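Local coordinates for putative Lipoprotein (PDB 3U24) that is of unknown function but binds zinc and calcium and belongs to a family grouped with the zinc metallopeptidases, at residues A[398-404]-A[458-464]; A[285-290]-A[304-309]. One frame throughout, in Å; residues are numbered along the deposited sequence.

Interaction 1: residues A[398-404]-A[458-464]; sequences NHWILQI and EPEMWLM. With ZN (zinc ion), chain I; ZN (zinc ion), chain G.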
ATOM      1  N   ASN A 398     -22.342   2.411  -2.359  1.00 24.03           N
ATOM      2  CA  ASN A 398     -23.724   2.335  -2.783  1.00 23.91           C
ATOM      3  C   ASN A 398     -24.034   1.123  -3.720  1.00 24.15           C
ATOM      4  O   ASN A 398     -23.220   0.240  -3.889  1.00 24.56           O
ATOM      5  CB  ASN A 398     -24.081   3.695  -3.398  1.00 23.61           C
ATOM      6  CG  ASN A 398     -23.224   4.029  -4.599  1.00 23.88           C
ATOM      7  OD1 ASN A 398     -23.223   3.262  -5.560  1.00 23.15           O
ATOM      8  ND2 ASN A 398     -22.448   5.157  -4.541  1.00 23.04           N
ATOM      9  N   HIS A 399     -25.221   1.052  -4.295  1.00 24.73           N
ATOM     10  CA  HIS A 399     -25.658  -0.140  -5.050  1.00 24.12           C
ATOM     11  C   HIS A 399     -24.664  -0.508  -6.130  1.00 24.11           C
ATOM     12  O   HIS A 399     -24.385  -1.686  -6.367  1.00 24.30           O
ATOM     13  CB  HIS A 399     -27.030   0.150  -5.673  1.00 24.62           C
ATOM     14  CG  HIS A 399     -27.544  -0.949  -6.579  1.00 25.76           C
ATOM     15  ND1 HIS A 399     -28.030  -2.126  -6.097  1.00 27.25           N
ATOM     16  CD2 HIS A 399     -27.668  -1.009  -7.951  1.00 25.76           C
ATOM     17  CE1 HIS A 399     -28.404  -2.896  -7.116  1.00 27.29           C
ATOM     18  NE2 HIS A 399     -28.171  -2.217  -8.253  1.00 28.19           N
ATOM     19  N   TRP A 400     -24.117   0.496  -6.799  1.00 23.33           N
ATOM     20  CA  TRP A 400     -23.109   0.277  -7.824  1.00 23.19           C
ATOM     21  C   TRP A 400     -21.693   0.136  -7.319  1.00 22.30           C
ATOM     22  O   TRP A 400     -20.970  -0.786  -7.741  1.00 22.21           O
ATOM     23  CB  TRP A 400     -23.186   1.362  -8.860  1.00 23.38           C
ATOM     24  CG  TRP A 400     -24.570   1.446  -9.493  1.00 24.51           C
ATOM     25  CD1 TRP A 400     -25.043   0.721 -10.570  1.00 25.11           C
ATOM     26  CD2 TRP A 400     -25.708   2.270  -9.071  1.00 23.99           C
ATOM     27  NE1 TRP A 400     -26.335   1.065 -10.859  1.00 25.62           N
ATOM     28  CE2 TRP A 400     -26.787   1.986 -10.000  1.00 25.04           C
ATOM     29  CE3 TRP A 400     -25.930   3.153  -8.049  1.00 24.36           C
ATOM     30  CZ2 TRP A 400     -28.029   2.574  -9.887  1.00 25.06           C
ATOM     31  CZ3 TRP A 400     -27.157   3.776  -7.964  1.00 24.12           C
ATOM     32  CH2 TRP A 400     -28.185   3.491  -8.863  1.00 25.14           C
ATOM     33  N   ILE A 401     -21.272   1.009  -6.417  1.00 21.27           N
ATOM     34  CA  ILE A 401     -19.876   1.033  -6.008  1.00 20.69           C
ATOM     35  C   ILE A 401     -19.539  -0.227  -5.214  1.00 20.72           C
ATOM     36  O   ILE A 401     -18.427  -0.702  -5.287  1.00 20.99           O
ATOM     37  CB  ILE A 401     -19.520   2.301  -5.204  1.00 20.44           C
ATOM     38  CG1 ILE A 401     -19.541   3.558  -6.100  1.00 20.78           C
ATOM     39  CG2 ILE A 401     -18.212   2.164  -4.445  1.00 20.34           C
ATOM     40  CD1 ILE A 401     -18.594   3.601  -7.274  1.00 20.91           C
ATOM     41  N   LEU A 402     -20.484  -0.768  -4.458  1.00 20.65           N
ATOM     42  CA  LEU A 402     -20.261  -2.003  -3.734  1.00 20.67           C
ATOM     43  C   LEU A 402     -19.895  -3.179  -4.680  1.00 20.82           C
ATOM     44  O   LEU A 402     -19.090  -4.010  -4.341  1.00 19.60           O
ATOM     45  CB  LEU A 402     -21.485  -2.338  -2.884  1.00 20.64           C
ATOM     46  CG  LEU A 402     -21.363  -3.592  -2.010  1.00 20.71           C
ATOM     47  CD1 LEU A 402     -20.077  -3.540  -1.151  1.00 20.18           C
ATOM     48  CD2 LEU A 402     -22.628  -3.812  -1.179  1.00 19.96           C
ATOM     49  N   GLN A 403     -20.479  -3.197  -5.882  1.00 21.40           N
ATOM     50  CA  GLN A 403     -20.210  -4.237  -6.861  1.00 21.58           C
ATOM     51  C   GLN A 403     -18.788  -4.035  -7.432  1.00 22.07           C
ATOM     52  O   GLN A 403     -17.982  -4.958  -7.485  1.00 21.04           O
ATOM     53  CB  GLN A 403     -21.250  -4.180  -7.972  1.00 22.25           C
ATOM     54  CG  GLN A 403     -22.695  -4.469  -7.556  1.00 22.49           C
ATOM     55  CD  GLN A 403     -23.644  -4.347  -8.755  1.00 23.33           C
ATOM     56  OE1 GLN A 403     -23.519  -5.109  -9.715  1.00 24.25           O
ATOM     57  NE2 GLN A 403     -24.565  -3.382  -8.724  1.00 22.30           N
ATOM     58  N   ILE A 404     -18.460  -2.792  -7.778  1.00 22.35           N
ATOM     59  CA  ILE A 404     -17.107  -2.452  -8.184  1.00 22.54           C
ATOM     60  C   ILE A 404     -16.048  -2.759  -7.115  1.00 21.99           C
ATOM     61  O   ILE A 404     -14.968  -3.246  -7.446  1.00 21.40           O
ATOM     62  CB  ILE A 404     -17.018  -0.980  -8.605  1.00 23.52           C
ATOM     63  CG1 ILE A 404     -17.813  -0.780  -9.874  1.00 24.30           C
ATOM     64  CG2 ILE A 404     -15.571  -0.557  -8.855  1.00 23.15           C
ATOM     65  CD1 ILE A 404     -18.117   0.686 -10.054  1.00 26.65           C
ATOM     66  N   GLU A 458     -25.312  -0.537 -18.190  1.00 34.75           N
ATOM     67  CA  GLU A 458     -26.238   0.379 -17.497  1.00 36.03           C
ATOM     68  C   GLU A 458     -25.584   1.737 -17.256  1.00 34.76           C
ATOM     69  O   GLU A 458     -24.495   1.800 -16.650  1.00 32.82           O
ATOM     70  CB  GLU A 458     -26.621  -0.243 -16.156  1.00 38.59           C
ATOM     71  CG  GLU A 458     -27.601   0.560 -15.321  1.00 42.60           C
ATOM     72  CD  GLU A 458     -27.934  -0.109 -13.996  1.00 44.15           C
ATOM     73  OE1 GLU A 458     -27.050  -0.765 -13.380  1.00 47.82           O
ATOM     74  OE2 GLU A 458     -29.096   0.022 -13.575  1.00 49.98           O
ATOM     75  N   PRO A 459     -26.227   2.835 -17.714  1.00 34.16           N
ATOM     76  CA  PRO A 459     -25.566   4.136 -17.587  1.00 32.77           C
ATOM     77  C   PRO A 459     -25.223   4.510 -16.156  1.00 30.92           C
ATOM     78  O   PRO A 459     -24.166   5.067 -15.925  1.00 30.66           O
ATOM     79  CB  PRO A 459     -26.576   5.095 -18.193  1.00 34.37           C
ATOM     80  CG  PRO A 459     -27.334   4.259 -19.174  1.00 35.22           C
ATOM     81  CD  PRO A 459     -27.477   2.944 -18.490  1.00 35.17           C
ATOM     82  N   GLU A 460     -26.089   4.181 -15.208  1.00 30.01           N
ATOM     83  CA  GLU A 460     -25.853   4.469 -13.770  1.00 29.65           C
ATOM     84  C   GLU A 460     -24.540   3.828 -13.280  1.00 28.80           C
ATOM     85  O   GLU A 460     -23.760   4.435 -12.566  1.00 26.77           O
ATOM     86  CB  GLU A 460     -27.036   3.961 -12.903  1.00 29.91           C
ATOM     87  CG  GLU A 460     -28.346   4.781 -12.982  1.00 31.75           C
ATOM     88  CD  GLU A 460     -29.265   4.442 -14.163  1.00 33.72           C
ATOM     89  OE1 GLU A 460     -28.857   3.678 -15.095  1.00 36.25           O
ATOM     90  OE2 GLU A 460     -30.414   4.937 -14.152  1.00 32.74           O
HETATM   91  N   MSE A 461     -24.335   2.581 -13.676  1.00 29.63           N
HETATM   92  CA  MSE A 461     -23.170   1.804 -13.298  1.00 29.71           C
HETATM   93  C   MSE A 461     -21.940   2.480 -13.881  1.00 28.34           C
HETATM   94  O   MSE A 461     -20.982   2.723 -13.169  1.00 26.97           O
HETATM   95  CB  MSE A 461     -23.298   0.361 -13.816  1.00 30.89           C
HETATM   96  CG  MSE A 461     -22.013  -0.489 -13.701  1.00 32.49           C
HETATM   97 SE   MSE A 461     -21.531  -0.761 -11.826  1.00 36.82          SE
HETATM   98  CE  MSE A 461     -22.627  -2.353 -11.651  1.00 30.76           C
ATOM     99  N   TRP A 462     -21.973   2.810 -15.159  1.00 27.75           N
ATOM    100  CA  TRP A 462     -20.829   3.507 -15.767  1.00 28.12           C
ATOM    101  C   TRP A 462     -20.518   4.834 -15.114  1.00 27.79           C
ATOM    102  O   TRP A 462     -19.349   5.165 -14.879  1.00 28.11           O
ATOM    103  CB  TRP A 462     -20.998   3.645 -17.275  1.00 28.83           C
ATOM    104  CG  TRP A 462     -20.625   2.342 -17.943  1.00 30.27           C
ATOM    105  CD1 TRP A 462     -21.347   1.153 -17.950  1.00 30.62           C
ATOM    106  CD2 TRP A 462     -19.399   2.037 -18.659  1.00 30.66           C
ATOM    107  NE1 TRP A 462     -20.670   0.176 -18.600  1.00 30.12           N
ATOM    108  CE2 TRP A 462     -19.494   0.643 -19.054  1.00 31.06           C
ATOM    109  CE3 TRP A 462     -18.273   2.756 -19.002  1.00 31.31           C
ATOM    110  CZ2 TRP A 462     -18.495   0.017 -19.773  1.00 31.60           C
ATOM    111  CZ3 TRP A 462     -17.258   2.117 -19.717  1.00 31.97           C
ATOM    112  CH2 TRP A 462     -17.369   0.783 -20.096  1.00 32.60           C
ATOM    113  N   LEU A 463     -21.548   5.592 -14.779  1.00 26.85           N
ATOM    114  CA  LEU A 463     -21.342   6.888 -14.165  1.00 27.01           C
ATOM    115  C   LEU A 463     -20.608   6.732 -12.834  1.00 26.69           C
ATOM    116  O   LEU A 463     -19.666   7.484 -12.556  1.00 25.61           O
ATOM    117  CB  LEU A 463     -22.684   7.598 -13.970  1.00 27.18           C
ATOM    118  CG  LEU A 463     -22.682   8.974 -13.312  1.00 27.87           C
ATOM    119  CD1 LEU A 463     -21.817   9.934 -14.113  1.00 27.18           C
ATOM    120  CD2 LEU A 463     -24.116   9.485 -13.160  1.00 27.79           C
HETATM  121  N   MSE A 464     -21.049   5.754 -12.030  1.00 27.25           N
HETATM  122  CA  MSE A 464     -20.490   5.502 -10.733  1.00 28.58           C
HETATM  123  C   MSE A 464     -19.072   4.958 -10.849  1.00 27.31           C
HETATM  124  O   MSE A 464     -18.202   5.375 -10.101  1.00 27.68           O
HETATM  125  CB  MSE A 464     -21.360   4.540  -9.915  1.00 31.89           C
HETATM  126  CG  MSE A 464     -22.700   5.100  -9.455  1.00 35.36           C
HETATM  127 SE   MSE A 464     -22.597   6.788  -8.348  1.00 43.74          SE
HETATM  128  CE  MSE A 464     -21.103   6.415  -7.276  1.00 31.61           C
TER
HETATM  129 ZN    ZN I   2     -28.274  -2.886  -3.814  1.00 83.73          ZN
HETATM  130 ZN    ZN G 596     -28.627  -2.876 -10.145  1.00 55.18          ZN
HETATM  131  O   HOH W   1     -26.564  -2.843 -11.022  1.00 35.36           O
HETATM  132  O   HOH W   2     -29.417  -1.149 -11.267  1.00 39.98           O
HETATM  133  O   HOH W   3     -26.353  -3.029  -2.699  1.00 33.82           O
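E458 hydrogen-bonds W400 and reaches H399 through two waters and the zinc they bind, while H399 carries a second zinc on its other nitrogen. E458 OE1 takes a weak hydrogen bond from W400 NE1 (3.2 Å, 150°) at the indole edge, with carboxylate and ring turned 66° apart. The extended E458 chain, CG anti to the backbone N (chi1 -179°), brings the carboxylate there. The two waters, on the zinc at H399 NE2, donate to E458 OE1 and OE2. The second zinc sits on H399 ND1. Q403 NE2 gives to the water that also donates to E458 OE1 and to H399 O, while Y454 holds Q403 OE1.

The W400 ring is flanked on both faces. E460 CB sits 3.1 Å above one, and H399 CD2 lies over the other, each off-centre. Selenomethionine M461 sets SE at the edge of the five-membered ring, 5.1 Å from its centroid, a Met-aromatic contact. Selenomethionine M464 lies across W400 CB and bends back. Its CE is tight against I401 CG1 (3.5 Å) and near N398 ND2, which bonds R395 O. N398 OD1 accepts from I401 N in a capping bond.

I404's side chain lies about 5 Å from that of H408, which binds another zinc with H414 and E439. The arrangement is that of a peripheral zinc site at H399, with E458, N-cap of helix 459-485, as second-shell acceptor for its waters.

Interaction 2: residues A[285-290]-A[304-309]; sequences LWPKYF and QLIDKL
L309 points its CD2 methyl at the Y289 ring and makes a CH-pi contact, 3.7 Å from the centroid and 21° off the ring normal. This is the close side of the contact. L305 sits beside it with CG anti to the backbone N (chi1 -179°), and its two methyls part. CD1 goes to Y289 CD2 at 3.9 Å, and CD2 goes to L285 CB. L285, L305 and L309 are all buried. The Y289 hydroxyl hydrogen-bonds E460 OE2. An alanine here would probably strip L309 of its ring face and leave E460 without that partner.

The two pieces belong to consecutive helices, 260-289 and 298-309, joined by a short loop and packed at 48°. The segment axes come no closer than 10.9 Å. The first helix is kinked around P287 and K288.

W286 and F290 are packed too. They lie face over face and bring ring edges to the second helix. F290 CZ is 3.7 Å from Q304 O, and W286 CH2 is 3.8 Å from Q304 OE1. The loose, solvent side belongs to K308 and the partly exposed Q304. K308 is exposed. Its CB lies 4.0 Å from F290 CZ, and its CE comes within 3.8 Å of Y289 O.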
ATOM      1  N   LEU A 285     -29.404  10.804 -18.294  1.00 42.22           N
ATOM      2  CA  LEU A 285     -30.111  10.326 -17.106  1.00 40.67           C
ATOM      3  C   LEU A 285     -30.871  11.410 -16.355  1.00 42.01           C
ATOM      4  O   LEU A 285     -31.797  11.102 -15.614  1.00 43.07           O
ATOM      5  CB  LEU A 285     -29.127   9.678 -16.145  1.00 39.99           C
ATOM      6  CG  LEU A 285     -28.652   8.265 -16.478  1.00 38.58           C
ATOM      7  CD1 LEU A 285     -27.561   7.870 -15.483  1.00 35.78           C
ATOM      8  CD2 LEU A 285     -29.828   7.300 -16.446  1.00 36.91           C
ATOM      9  N   TRP A 286     -30.503  12.675 -16.530  1.00 41.92           N
ATOM     10  CA  TRP A 286     -31.090  13.759 -15.725  1.00 43.39           C
ATOM     11  C   TRP A 286     -32.608  13.755 -15.590  1.00 45.92           C
ATOM     12  O   TRP A 286     -33.132  13.802 -14.461  1.00 45.64           O
ATOM     13  CB  TRP A 286     -30.630  15.127 -16.225  1.00 45.00           C
ATOM     14  CG  TRP A 286     -30.988  16.191 -15.249  1.00 44.54           C
ATOM     15  CD1 TRP A 286     -32.146  16.965 -15.230  1.00 44.95           C
ATOM     16  CD2 TRP A 286     -30.247  16.573 -14.045  1.00 42.91           C
ATOM     17  NE1 TRP A 286     -32.142  17.794 -14.148  1.00 44.79           N
ATOM     18  CE2 TRP A 286     -31.035  17.608 -13.396  1.00 44.47           C
ATOM     19  CE3 TRP A 286     -29.059  16.197 -13.484  1.00 43.35           C
ATOM     20  CZ2 TRP A 286     -30.621  18.220 -12.240  1.00 45.23           C
ATOM     21  CZ3 TRP A 286     -28.653  16.810 -12.303  1.00 43.44           C
ATOM     22  CH2 TRP A 286     -29.413  17.804 -11.705  1.00 44.56           C
ATOM     23  N   PRO A 287     -33.339  13.693 -16.717  1.00 47.29           N
ATOM     24  CA  PRO A 287     -34.782  13.754 -16.540  1.00 50.45           C
ATOM     25  C   PRO A 287     -35.335  12.533 -15.837  1.00 50.89           C
ATOM     26  O   PRO A 287     -36.441  12.603 -15.302  1.00 53.19           O
ATOM     27  CB  PRO A 287     -35.338  13.859 -17.977  1.00 51.32           C
ATOM     28  CG  PRO A 287     -34.237  13.409 -18.865  1.00 50.93           C
ATOM     29  CD  PRO A 287     -32.945  13.662 -18.140  1.00 48.70           C
ATOM     30  N   LYS A 288     -34.582  11.433 -15.819  1.00 49.12           N
ATOM     31  CA  LYS A 288     -35.067  10.215 -15.204  1.00 47.10           C
ATOM     32  C   LYS A 288     -35.101  10.338 -13.671  1.00 46.89           C
ATOM     33  O   LYS A 288     -35.899   9.673 -13.032  1.00 47.54           O
ATOM     34  CB  LYS A 288     -34.250   9.011 -15.696  1.00 48.01           C
ATOM     35  CG  LYS A 288     -34.513   7.697 -14.971  1.00 48.21           C
ATOM     36  CD  LYS A 288     -33.634   6.577 -15.530  1.00 48.61           C
ATOM     37  CE  LYS A 288     -33.907   5.229 -14.871  1.00 46.73           C
ATOM     38  NZ  LYS A 288     -33.036   4.167 -15.446  1.00 47.06           N
ATOM     39  N   TYR A 289     -34.296  11.225 -13.087  1.00 45.41           N
ATOM     40  CA  TYR A 289     -34.204  11.358 -11.634  1.00 43.95           C
ATOM     41  C   TYR A 289     -34.573  12.724 -11.046  1.00 47.54           C
ATOM     42  O   TYR A 289     -34.662  12.868  -9.824  1.00 48.99           O
ATOM     43  CB  TYR A 289     -32.769  11.038 -11.217  1.00 42.01           C
ATOM     44  CG  TYR A 289     -32.422   9.588 -11.431  1.00 39.19           C
ATOM     45  CD1 TYR A 289     -32.866   8.614 -10.529  1.00 38.57           C
ATOM     46  CD2 TYR A 289     -31.702   9.179 -12.541  1.00 37.73           C
ATOM     47  CE1 TYR A 289     -32.567   7.280 -10.710  1.00 37.44           C
ATOM     48  CE2 TYR A 289     -31.395   7.841 -12.737  1.00 36.63           C
ATOM     49  CZ  TYR A 289     -31.832   6.897 -11.823  1.00 36.21           C
ATOM     50  OH  TYR A 289     -31.558   5.568 -12.008  1.00 34.28           O
ATOM     51  N   PHE A 290     -34.747  13.732 -11.894  1.00 50.70           N
ATOM     52  CA  PHE A 290     -35.022  15.101 -11.441  1.00 52.42           C
ATOM     53  C   PHE A 290     -36.150  15.727 -12.258  1.00 54.99           C
ATOM     54  O   PHE A 290     -36.260  15.469 -13.457  1.00 53.98           O
ATOM     55  CB  PHE A 290     -33.788  15.961 -11.642  1.00 51.92           C
ATOM     56  CG  PHE A 290     -32.700  15.716 -10.655  1.00 51.62           C
ATOM     57  CD1 PHE A 290     -31.769  14.706 -10.863  1.00 49.12           C
ATOM     58  CD2 PHE A 290     -32.558  16.542  -9.543  1.00 53.34           C
ATOM     59  CE1 PHE A 290     -30.750  14.491  -9.964  1.00 47.44           C
ATOM     60  CE2 PHE A 290     -31.519  16.341  -8.639  1.00 52.05           C
ATOM     61  CZ  PHE A 290     -30.618  15.302  -8.855  1.00 50.07           C
ATOM     62  N   GLN A 304     -24.627  16.452  -8.592  1.00 35.30           N
ATOM     63  CA  GLN A 304     -25.962  16.332  -8.045  1.00 37.00           C
ATOM     64  C   GLN A 304     -26.604  15.010  -8.404  1.00 34.57           C
ATOM     65  O   GLN A 304     -27.264  14.391  -7.571  1.00 33.49           O
ATOM     66  CB  GLN A 304     -26.847  17.539  -8.458  1.00 39.71           C
ATOM     67  CG  GLN A 304     -26.542  18.792  -7.630  1.00 41.48           C
ATOM     68  CD  GLN A 304     -27.286  20.050  -8.084  1.00 45.51           C
ATOM     69  OE1 GLN A 304     -28.215  19.993  -8.899  1.00 45.91           O
ATOM     70  NE2 GLN A 304     -26.869  21.202  -7.552  1.00 46.60           N
ATOM     71  N   LEU A 305     -26.438  14.582  -9.649  1.00 32.41           N
ATOM     72  CA  LEU A 305     -26.918  13.270 -10.047  1.00 30.28           C
ATOM     73  C   LEU A 305     -26.216  12.216  -9.225  1.00 28.31           C
ATOM     74  O   LEU A 305     -26.837  11.344  -8.691  1.00 27.82           O
ATOM     75  CB  LEU A 305     -26.685  13.016 -11.543  1.00 30.18           C
ATOM     76  CG  LEU A 305     -27.152  11.671 -12.127  1.00 29.22           C
ATOM     77  CD1 LEU A 305     -28.603  11.368 -11.756  1.00 29.32           C
ATOM     78  CD2 LEU A 305     -26.968  11.681 -13.625  1.00 29.36           C
ATOM     79  N   ILE A 306     -24.920  12.315  -9.064  1.00 29.10           N
ATOM     80  CA  ILE A 306     -24.207  11.299  -8.274  1.00 29.48           C
ATOM     81  C   ILE A 306     -24.733  11.269  -6.845  1.00 29.72           C
ATOM     82  O   ILE A 306     -24.976  10.191  -6.301  1.00 28.68           O
ATOM     83  CB  ILE A 306     -22.677  11.544  -8.280  1.00 31.42           C
ATOM     84  CG1 ILE A 306     -22.088  11.153  -9.652  1.00 31.74           C
ATOM     85  CG2 ILE A 306     -21.942  10.757  -7.164  1.00 30.04           C
ATOM     86  CD1 ILE A 306     -20.612  11.510  -9.785  1.00 33.05           C
ATOM     87  N   ASP A 307     -24.930  12.442  -6.228  1.00 30.67           N
ATOM     88  CA  ASP A 307     -25.408  12.483  -4.813  1.00 32.07           C
ATOM     89  C   ASP A 307     -26.777  11.796  -4.652  1.00 29.27           C
ATOM     90  O   ASP A 307     -27.046  11.136  -3.654  1.00 27.60           O
ATOM     91  CB  ASP A 307     -25.499  13.928  -4.262  1.00 35.89           C
ATOM     92  CG  ASP A 307     -24.117  14.570  -3.984  1.00 39.77           C
ATOM     93  OD1 ASP A 307     -23.092  13.811  -3.847  1.00 39.01           O
ATOM     94  OD2 ASP A 307     -24.087  15.847  -3.924  1.00 42.84           O
ATOM     95  N   LYS A 308     -27.609  11.971  -5.658  1.00 27.79           N
ATOM     96  CA  LYS A 308     -28.918  11.359  -5.709  1.00 28.10           C
ATOM     97  C   LYS A 308     -28.876   9.835  -5.913  1.00 26.90           C
ATOM     98  O   LYS A 308     -29.608   9.088  -5.253  1.00 26.52           O
ATOM     99  CB  LYS A 308     -29.697  11.989  -6.868  1.00 29.31           C
ATOM    100  CG  LYS A 308     -31.069  11.376  -7.181  1.00 30.10           C
ATOM    101  CD  LYS A 308     -32.072  11.451  -6.046  1.00 30.58           C
ATOM    102  CE  LYS A 308     -33.487  11.267  -6.594  1.00 32.24           C
ATOM    103  NZ  LYS A 308     -34.445  10.869  -5.539  1.00 32.14           N
ATOM    104  N   LEU A 309     -28.073   9.387  -6.864  1.00 25.80           N
ATOM    105  CA  LEU A 309     -27.911   7.951  -7.075  1.00 25.65           C
ATOM    106  C   LEU A 309     -27.310   7.280  -5.834  1.00 25.54           C
ATOM    107  O   LEU A 309     -27.671   6.150  -5.511  1.00 25.37           O
ATOM    108  CB  LEU A 309     -27.042   7.659  -8.294  1.00 24.34           C
ATOM    109  CG  LEU A 309     -27.633   8.079  -9.643  1.00 24.81           C
ATOM    110  CD1 LEU A 309     -26.604   7.868 -10.759  1.00 23.14           C
ATOM    111  CD2 LEU A 309     -28.936   7.327  -9.914  1.00 24.47           C
TER

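Interaction 2 closes before interaction 1 opens along the chain. Their centres are 13 Å apart, on the same side of the chain's centre. They touch through two residues of interaction 1. E460 OE2 forms a salt bridge with K288 NZ at 3.0 Å and a probable hydrogen bond with Y289 OH at 2.5 Å. W400 CZ3 packs 3.5 Å from L309 O. Helix 459-485 also sets L463 against L305 and L309, so it packs against both helices 260-289 and 298-309. An adjacent face meets W400 and the start of helix 401-409. The two contacts thus join four helices of the mainly helical chain, beside the zinc ions at H399.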